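Local coordinates for protein putative glycoside hydrolase (Bacteroides thetaiotaomicron VPI-5482, PDB 3HBZ) that is of unproven function but binds calcium and may act in carbohydrate metabolism, possibly as a glycoside hydrolase, at residues I43-P48 / G63-F68; I241-Y246 / S268-D273; M175-G180 / D319-A324. One frame throughout, in Å; residues are numbered along the deposited sequence. Where two conformers were deposited one is given.

Contact 1 (I43-P48 / G63-F68); sequences ISSLAP and GTARDF
Leu-46 and Arg-66 pair through their backbones: Arg-66 N donates to Leu-46 O at 2.8 Å with an N-H...O angle of 161°, whereas the return bond from Leu-46 N to Arg-66 O is weak, bent to 124°. Phe-68 N donates to Ile-43 O (3.0 Å) and Gly-63 N to Pro-48 O; Pro-48 O also accepts a hydrogen bond from a water that donates another to Thr-64 O. Four CA-H...O contacts fill in between, among them Ala-47 CA to Thr-64 O at 3.4 Å. Apolar contact gathers on the Phe-68 ring. Its CG stands beside the backbone N and anti to the carbonyl carbon (chi1 -75°), which turns the ring toward Leu-46 and Pro-48: Leu-46 CB lies 3.9 Å from Phe-68 CD2, and Pro-48 CG meets Phe-68 CZ at 3.5 Å. Leu-46 O sits in the ring plane, at its edge. With an alanine here, Pro-48 CG and Leu-46 CB would probably lose the ring they pack on, leaving a gap beside Val-89 and Val-91. One isolated antiparallel bridge, Leu-46 with Arg-66, makes this a pairing of two loops, with Phe-68 packed on strands 72-77 and 84-92 of a small mixed sheet.

Contact 2 (I241-Y246 / S268-D273); sequences IYAIMY and SIARID. With PEG (di(hydroxyethyl)ether), chain T.
Tyr-242 and Arg-271 face each other as a non-hydrogen-bonded pair, and their side chains rise on the same face of the sheet as Ile-244 and Ile-269. The aliphatic stem of the arginine runs alongside the base of the tyrosine, Arg-271 CG lying 3.9 Å from Tyr-242 CB. Tyr-242 CG stands between its own N and carbonyl carbon (chi1 65°), and from there the ring leads away from the partner strand to meet Phe-261, the two planes at about 55°. Arg-271 is extended from CG to NE; its guanidinium forms a salt bridge with Asp-240 and a cation-pi contact with Phe-261, while Arg-271 NH1 makes a weak 3.4 Å bond, at the guanidinium edge, to O1 of a PEG probably left from crystallisation. Ile-244 CG2 meets Ile-269 CG1 at 4.2 Å. The other face carries Ala-243, Ala-270, Ser-268 and the extended Met-245, a selenomethionine: Ala-243 CB is 4.4 Å from Ala-270 CB, and Met-245 CB is 4.0 Å from Ser-268 CB. Just past the end of strand 266-271, Ile-272 crosses Ile-241 of the other strand obliquely, Ile-241 CB to Ile-272 CG2 being 4.1 Å. Five backbone bonds fix the register, including Ala-243 N to Ala-270 O at 2.9 Å, and the axes run antiparallel at 172°. Strand 240-247 is flanked on its other edge by strand 306-313, and strand 266-271 pairs onward with strand 281-290, whose Phe-288 packs on Ala-243, Ser-268 and Ala-270.

Contact 3 (M175-G180 / D319-A324); sequences MPIAAG and DHFNGA
The ring of Phe-321 is the bump, and Met-175, Pro-176 and Ile-177 form the hollow that receives it. Met-175 CA lies over one face, 3.9 Å from the centroid of the Phe-321 ring and 17° off the normal, a CH-pi contact. The side chain of Met-175, a selenomethionine, runs aslant past the ring, bringing Met-175 CG to 3.5 Å from Phe-321 CZ, and the bend at chi3 (59°) returns the terminal CE to the same end of the ring. Pro-176 crosses at about a right angle and sets its CD 3.7 Å from Phe-321 CB. On the ring's opposite face lies Asp-319 O, so the phenyl lies between backbone atoms of both segments, each offset toward the rim, while Ile-177 O meets the edge in the ring plane, 3.4 Å from Phe-321 CD1. A second bump is Ile-177 CD1, which reaches into the corner of the chain 3.7 Å from Gly-323 N, where a beta carbon would come tightly against that methyl. No hydrogen bond spans the segments; the contact rests on van der Waals fit and the CH-pi contact. Strand 177-183 pairs with strands 158-165 and 306-313, and the loop carrying Phe-321 bonds through its backbone to Gly-228 and, at Gly-323, to Thr-226 of strand 225-227, which also touches Ile-177.

Overall arrangement
Contact 2 is the buried one, with seven of ten touching residues out of solvent, whereas contacts 1 and 3 are partly buried and involve loops. Contact 1 stands apart beside a small mixed sheet, its centre about 37 Å from that of contact 2 and about 42 Å from that of contact 3. Contacts 2 and 3 both belong to the putative carbohydrate metabolism domain and share a neighbour, strand 306-313, which pairs with both 240-247 and 177-183. Their nearest atoms are about 6 Å apart without touching. Chemistry follows place: regular backbone ladder in contact 2, irregular bonding with one aromatic in contact 1, largely apolar and CH-pi fit, with a carbonyl at the ring edge, in contact 3.

Contact 1 (I43-P48 / G63-F68)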
# COMPACT_ATOMS: atom_id res chain seq x y z
N ILE A 43 12.23 -21.02 4.86
CA ILE A 43 11.44 -20.32 5.87
C ILE A 43 10.93 -21.20 7.03
O ILE A 43 10.14 -20.72 7.86
CB ILE A 43 10.29 -19.53 5.22
CG1 ILE A 43 9.26 -20.46 4.60
CG2 ILE A 43 10.87 -18.55 4.19
CD1 ILE A 43 8.05 -19.77 4.03
N SER A 44 11.41 -22.46 7.10
CA SER A 44 11.00 -23.45 8.10
C SER A 44 11.54 -23.16 9.48
O SER A 44 11.10 -23.76 10.45
CB SER A 44 11.49 -24.87 7.74
OG SER A 44 10.92 -25.35 6.54
N SER A 45 12.54 -22.29 9.58
CA SER A 45 13.20 -22.07 10.85
C SER A 45 13.85 -20.71 10.94
O SER A 45 15.02 -20.59 11.33
CB SER A 45 14.26 -23.17 11.05
OG SER A 45 14.77 -23.10 12.36
N LEU A 46 13.08 -19.68 10.67
CA LEU A 46 13.56 -18.30 10.79
C LEU A 46 13.36 -17.80 12.21
O LEU A 46 12.43 -18.21 12.91
CB LEU A 46 12.81 -17.42 9.81
CG LEU A 46 12.95 -17.77 8.33
CD1 LEU A 46 11.94 -16.97 7.48
CD2 LEU A 46 14.39 -17.54 7.85
N ALA A 47 14.23 -16.89 12.63
CA ALA A 47 14.29 -16.45 14.01
C ALA A 47 14.31 -14.92 14.06
O ALA A 47 15.33 -14.31 14.39
CB ALA A 47 15.57 -17.07 14.71
N PRO A 48 13.18 -14.30 13.71
CA PRO A 48 13.07 -12.84 13.76
C PRO A 48 13.48 -12.26 15.12
O PRO A 48 13.14 -12.81 16.20
CB PRO A 48 11.58 -12.57 13.47
CG PRO A 48 10.97 -13.89 13.04
CD PRO A 48 11.89 -14.97 13.43
N GLY A 63 14.06 -13.66 18.77
CA GLY A 63 15.07 -14.62 18.35
C GLY A 63 14.62 -16.08 18.46
O GLY A 63 15.42 -16.97 18.29
N THR A 64 13.34 -16.33 18.77
CA THR A 64 12.83 -17.70 18.72
C THR A 64 12.71 -18.16 17.25
O THR A 64 12.16 -17.44 16.42
CB THR A 64 11.44 -17.83 19.39
OG1 THR A 64 11.51 -17.36 20.74
CG2 THR A 64 10.94 -19.30 19.38
N ALA A 65 13.23 -19.36 16.96
CA ALA A 65 13.12 -19.96 15.65
C ALA A 65 11.71 -20.51 15.49
O ALA A 65 11.20 -21.19 16.40
CB ALA A 65 14.17 -21.15 15.46
N ARG A 66 11.08 -20.23 14.35
CA ARG A 66 9.75 -20.76 14.08
C ARG A 66 9.61 -21.06 12.62
O ARG A 66 10.42 -20.61 11.79
CB ARG A 66 8.67 -19.79 14.51
CG ARG A 66 8.99 -19.04 15.80
CD ARG A 66 7.85 -18.08 16.18
NE ARG A 66 6.70 -18.78 16.73
CZ ARG A 66 5.64 -18.17 17.25
NH1 ARG A 66 5.59 -16.85 17.29
NH2 ARG A 66 4.64 -18.87 17.73
N ASP A 67 8.55 -21.81 12.33
CA ASP A 67 8.18 -22.24 10.98
C ASP A 67 7.18 -21.23 10.41
O ASP A 67 6.04 -21.15 10.89
CB ASP A 67 7.56 -23.64 11.02
CG ASP A 67 7.35 -24.22 9.63
OD1 ASP A 67 7.53 -23.48 8.63
OD2 ASP A 67 7.03 -25.42 9.54
N PHE A 68 7.61 -20.47 9.41
CA PHE A 68 6.80 -19.41 8.83
C PHE A 68 6.12 -19.83 7.50
O PHE A 68 5.63 -19.00 6.73
CB PHE A 68 7.66 -18.16 8.65
CG PHE A 68 7.91 -17.44 9.94
CD1 PHE A 68 7.02 -16.50 10.41
CD2 PHE A 68 9.02 -17.75 10.73
CE1 PHE A 68 7.24 -15.85 11.62
CE2 PHE A 68 9.23 -17.11 11.95
CZ PHE A 68 8.36 -16.16 12.39
O HOH W 1 11.39 -14.97 16.84

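Contact 2 (I241-Y246 / S268-D273)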
# COMPACT_ATOMS: atom_id res chain seq x y z
N ILE A 241 -4.27 6.21 -12.96
CA ILE A 241 -3.85 4.83 -12.91
C ILE A 241 -2.45 4.80 -13.49
O ILE A 241 -2.24 5.24 -14.62
CB ILE A 241 -4.77 3.91 -13.78
CG1 ILE A 241 -6.24 4.07 -13.36
CG2 ILE A 241 -4.25 2.44 -13.72
CD1 ILE A 241 -7.31 3.36 -14.24
N TYR A 242 -1.48 4.32 -12.72
CA TYR A 242 -0.12 4.35 -13.15
C TYR A 242 0.70 3.26 -12.49
O TYR A 242 0.22 2.60 -11.55
CB TYR A 242 0.45 5.74 -12.96
CG TYR A 242 0.58 6.26 -11.55
CD1 TYR A 242 1.76 6.08 -10.83
CD2 TYR A 242 -0.43 6.97 -10.96
CE1 TYR A 242 1.93 6.62 -9.54
CE2 TYR A 242 -0.31 7.48 -9.63
CZ TYR A 242 0.89 7.32 -8.94
OH TYR A 242 1.06 7.85 -7.67
N ALA A 243 1.90 3.05 -13.02
CA ALA A 243 2.88 2.11 -12.47
C ALA A 243 4.26 2.68 -12.72
O ALA A 243 4.47 3.42 -13.70
CB ALA A 243 2.74 0.70 -13.09
N ILE A 244 5.17 2.40 -11.79
CA ILE A 244 6.56 2.87 -11.89
C ILE A 244 7.50 1.70 -11.56
O ILE A 244 7.13 0.76 -10.85
CB ILE A 244 6.83 4.06 -10.97
CG1 ILE A 244 6.49 3.71 -9.50
CG2 ILE A 244 6.01 5.26 -11.40
CD1 ILE A 244 6.72 4.87 -8.49
N MSE A 245 8.68 1.73 -12.15
CA MSE A 245 9.79 0.85 -11.83
C MSE A 245 10.96 1.77 -11.53
O MSE A 245 11.26 2.71 -12.31
CB MSE A 245 10.13 -0.01 -13.01
CG MSE A 245 11.08 -1.13 -12.65
SE MSE A 245 11.57 -2.07 -14.20
CE MSE A 245 12.44 -3.60 -13.33
N TYR A 246 11.61 1.53 -10.40
CA TYR A 246 12.80 2.27 -10.01
C TYR A 246 13.83 1.39 -9.33
O TYR A 246 13.52 0.37 -8.73
CB TYR A 246 12.42 3.44 -9.07
CG TYR A 246 11.75 3.00 -7.79
CD1 TYR A 246 10.39 2.74 -7.73
CD2 TYR A 246 12.50 2.80 -6.62
CE1 TYR A 246 9.77 2.35 -6.52
CE2 TYR A 246 11.88 2.38 -5.41
CZ TYR A 246 10.54 2.17 -5.36
OH TYR A 246 10.00 1.70 -4.16
N SER A 268 11.27 3.43 -15.46
CA SER A 268 10.14 3.17 -16.33
C SER A 268 8.84 3.66 -15.68
O SER A 268 8.69 3.65 -14.45
CB SER A 268 10.07 1.67 -16.64
OG SER A 268 9.04 1.41 -17.56
N ILE A 269 7.94 4.17 -16.52
CA ILE A 269 6.63 4.62 -16.10
C ILE A 269 5.53 4.21 -17.08
O ILE A 269 5.70 4.39 -18.28
CB ILE A 269 6.57 6.12 -16.00
CG1 ILE A 269 7.68 6.60 -15.06
CG2 ILE A 269 5.19 6.54 -15.45
CD1 ILE A 269 7.77 8.18 -14.91
N ALA A 270 4.43 3.65 -16.57
CA ALA A 270 3.20 3.43 -17.35
C ALA A 270 2.11 4.33 -16.72
O ALA A 270 2.06 4.50 -15.49
CB ALA A 270 2.79 1.97 -17.28
N ARG A 271 1.28 4.96 -17.54
CA ARG A 271 0.25 5.90 -17.01
C ARG A 271 -0.89 6.11 -18.00
O ARG A 271 -0.67 6.31 -19.19
CB ARG A 271 0.86 7.24 -16.71
CG ARG A 271 -0.03 8.16 -15.93
CD ARG A 271 0.74 9.36 -15.47
NE ARG A 271 -0.02 10.10 -14.47
CZ ARG A 271 0.21 11.36 -14.12
NH1 ARG A 271 1.19 12.06 -14.66
NH2 ARG A 271 -0.54 11.91 -13.18
N ILE A 272 -2.12 6.07 -17.49
CA ILE A 272 -3.28 6.26 -18.36
C ILE A 272 -3.25 7.70 -18.91
O ILE A 272 -2.98 8.66 -18.17
CB ILE A 272 -4.62 5.94 -17.60
CG1 ILE A 272 -5.79 5.81 -18.61
CG2 ILE A 272 -4.88 7.00 -16.50
CD1 ILE A 272 -7.00 4.87 -18.11
N ASP A 273 -3.54 7.83 -20.20
CA ASP A 273 -3.63 9.14 -20.85
C ASP A 273 -4.99 9.42 -21.50
O ASP A 273 -5.17 10.49 -22.05
CB ASP A 273 -2.53 9.32 -21.91
CG ASP A 273 -2.67 8.36 -23.11
OD1 ASP A 273 -3.57 7.46 -23.11
OD2 ASP A 273 -1.90 8.51 -24.07
C1 PEG T . 4.53 11.31 -16.07
O1 PEG T . 3.45 11.34 -17.04
C2 PEG T . 5.17 12.68 -15.81
O2 PEG T . 6.61 12.59 -15.79
C3 PEG T . 7.27 13.86 -15.62

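Contact 3 (M175-G180 / D319-A324)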
# COMPACT_ATOMS: atom_id res chain seq x y z
N MSE A 175 -6.28 19.29 5.23
CA MSE A 175 -6.50 18.08 4.44
C MSE A 175 -8.01 17.79 4.26
O MSE A 175 -8.52 16.83 4.81
CB MSE A 175 -5.79 16.94 5.17
CG MSE A 175 -4.28 17.13 5.29
SE MSE A 175 -3.43 15.74 6.36
CE MSE A 175 -3.96 14.18 5.29
N PRO A 176 -8.72 18.63 3.49
CA PRO A 176 -10.21 18.60 3.49
C PRO A 176 -10.88 17.43 2.76
O PRO A 176 -12.06 17.17 3.01
CB PRO A 176 -10.60 19.93 2.87
CG PRO A 176 -9.37 20.32 1.98
CD PRO A 176 -8.17 19.69 2.63
N ILE A 177 -10.14 16.70 1.95
CA ILE A 177 -10.69 15.54 1.25
C ILE A 177 -9.66 14.42 1.27
O ILE A 177 -8.49 14.67 1.57
CB ILE A 177 -11.08 15.85 -0.22
CG1 ILE A 177 -9.84 16.22 -1.02
CG2 ILE A 177 -12.22 16.98 -0.32
CD1 ILE A 177 -10.09 16.33 -2.57
N ALA A 178 -10.12 13.20 1.00
CA ALA A 178 -9.28 12.02 0.95
C ALA A 178 -9.62 11.22 -0.30
O ALA A 178 -10.72 10.66 -0.42
CB ALA A 178 -9.53 11.13 2.24
N ALA A 179 -8.69 11.14 -1.24
CA ALA A 179 -8.89 10.34 -2.41
C ALA A 179 -8.89 8.89 -2.04
O ALA A 179 -8.17 8.48 -1.17
CB ALA A 179 -7.76 10.58 -3.49
N GLY A 180 -9.69 8.08 -2.74
CA GLY A 180 -9.55 6.64 -2.59
C GLY A 180 -8.33 6.21 -3.38
O GLY A 180 -8.21 6.52 -4.59
N ASP A 319 -4.09 13.86 -3.78
CA ASP A 319 -2.99 13.87 -2.85
C ASP A 319 -2.55 15.28 -2.44
O ASP A 319 -1.89 15.46 -1.41
CB ASP A 319 -1.82 13.00 -3.39
CG ASP A 319 -1.20 13.54 -4.68
OD1 ASP A 319 -1.64 14.58 -5.21
OD2 ASP A 319 -0.24 12.88 -5.18
N HIS A 320 -2.91 16.28 -3.26
CA HIS A 320 -2.79 17.69 -2.92
C HIS A 320 -4.16 18.33 -2.59
O HIS A 320 -4.31 19.53 -2.71
CB HIS A 320 -2.12 18.45 -4.08
CG HIS A 320 -0.68 18.11 -4.26
ND1 HIS A 320 -0.25 16.92 -4.81
CD2 HIS A 320 0.44 18.77 -3.88
CE1 HIS A 320 1.08 16.89 -4.83
NE2 HIS A 320 1.52 17.99 -4.25
N PHE A 321 -5.17 17.52 -2.26
CA PHE A 321 -6.51 18.01 -1.88
C PHE A 321 -7.26 18.77 -2.96
O PHE A 321 -8.06 19.64 -2.69
CB PHE A 321 -6.41 18.73 -0.50
CG PHE A 321 -5.50 17.98 0.43
CD1 PHE A 321 -5.88 16.75 0.92
CD2 PHE A 321 -4.19 18.40 0.63
CE1 PHE A 321 -4.99 15.98 1.67
CE2 PHE A 321 -3.29 17.61 1.33
CZ PHE A 321 -3.69 16.43 1.88
N ASN A 322 -7.01 18.40 -4.20
CA ASN A 322 -7.77 18.90 -5.32
C ASN A 322 -8.56 17.78 -5.93
O ASN A 322 -7.98 16.80 -6.45
CB ASN A 322 -6.82 19.52 -6.32
CG ASN A 322 -6.02 20.63 -5.72
OD1 ASN A 322 -6.43 21.24 -4.74
ND2 ASN A 322 -4.85 20.88 -6.27
N GLY A 323 -9.87 17.91 -5.94
CA GLY A 323 -10.72 16.76 -6.33
C GLY A 323 -12.16 16.99 -6.00
O GLY A 323 -12.50 18.01 -5.43
N ALA A 324 -13.02 16.04 -6.35
CA ALA A 324 -14.44 16.17 -6.02
C ALA A 324 -14.88 15.05 -5.09
O ALA A 324 -14.68 13.86 -5.37
CB ALA A 324 -15.28 16.17 -7.29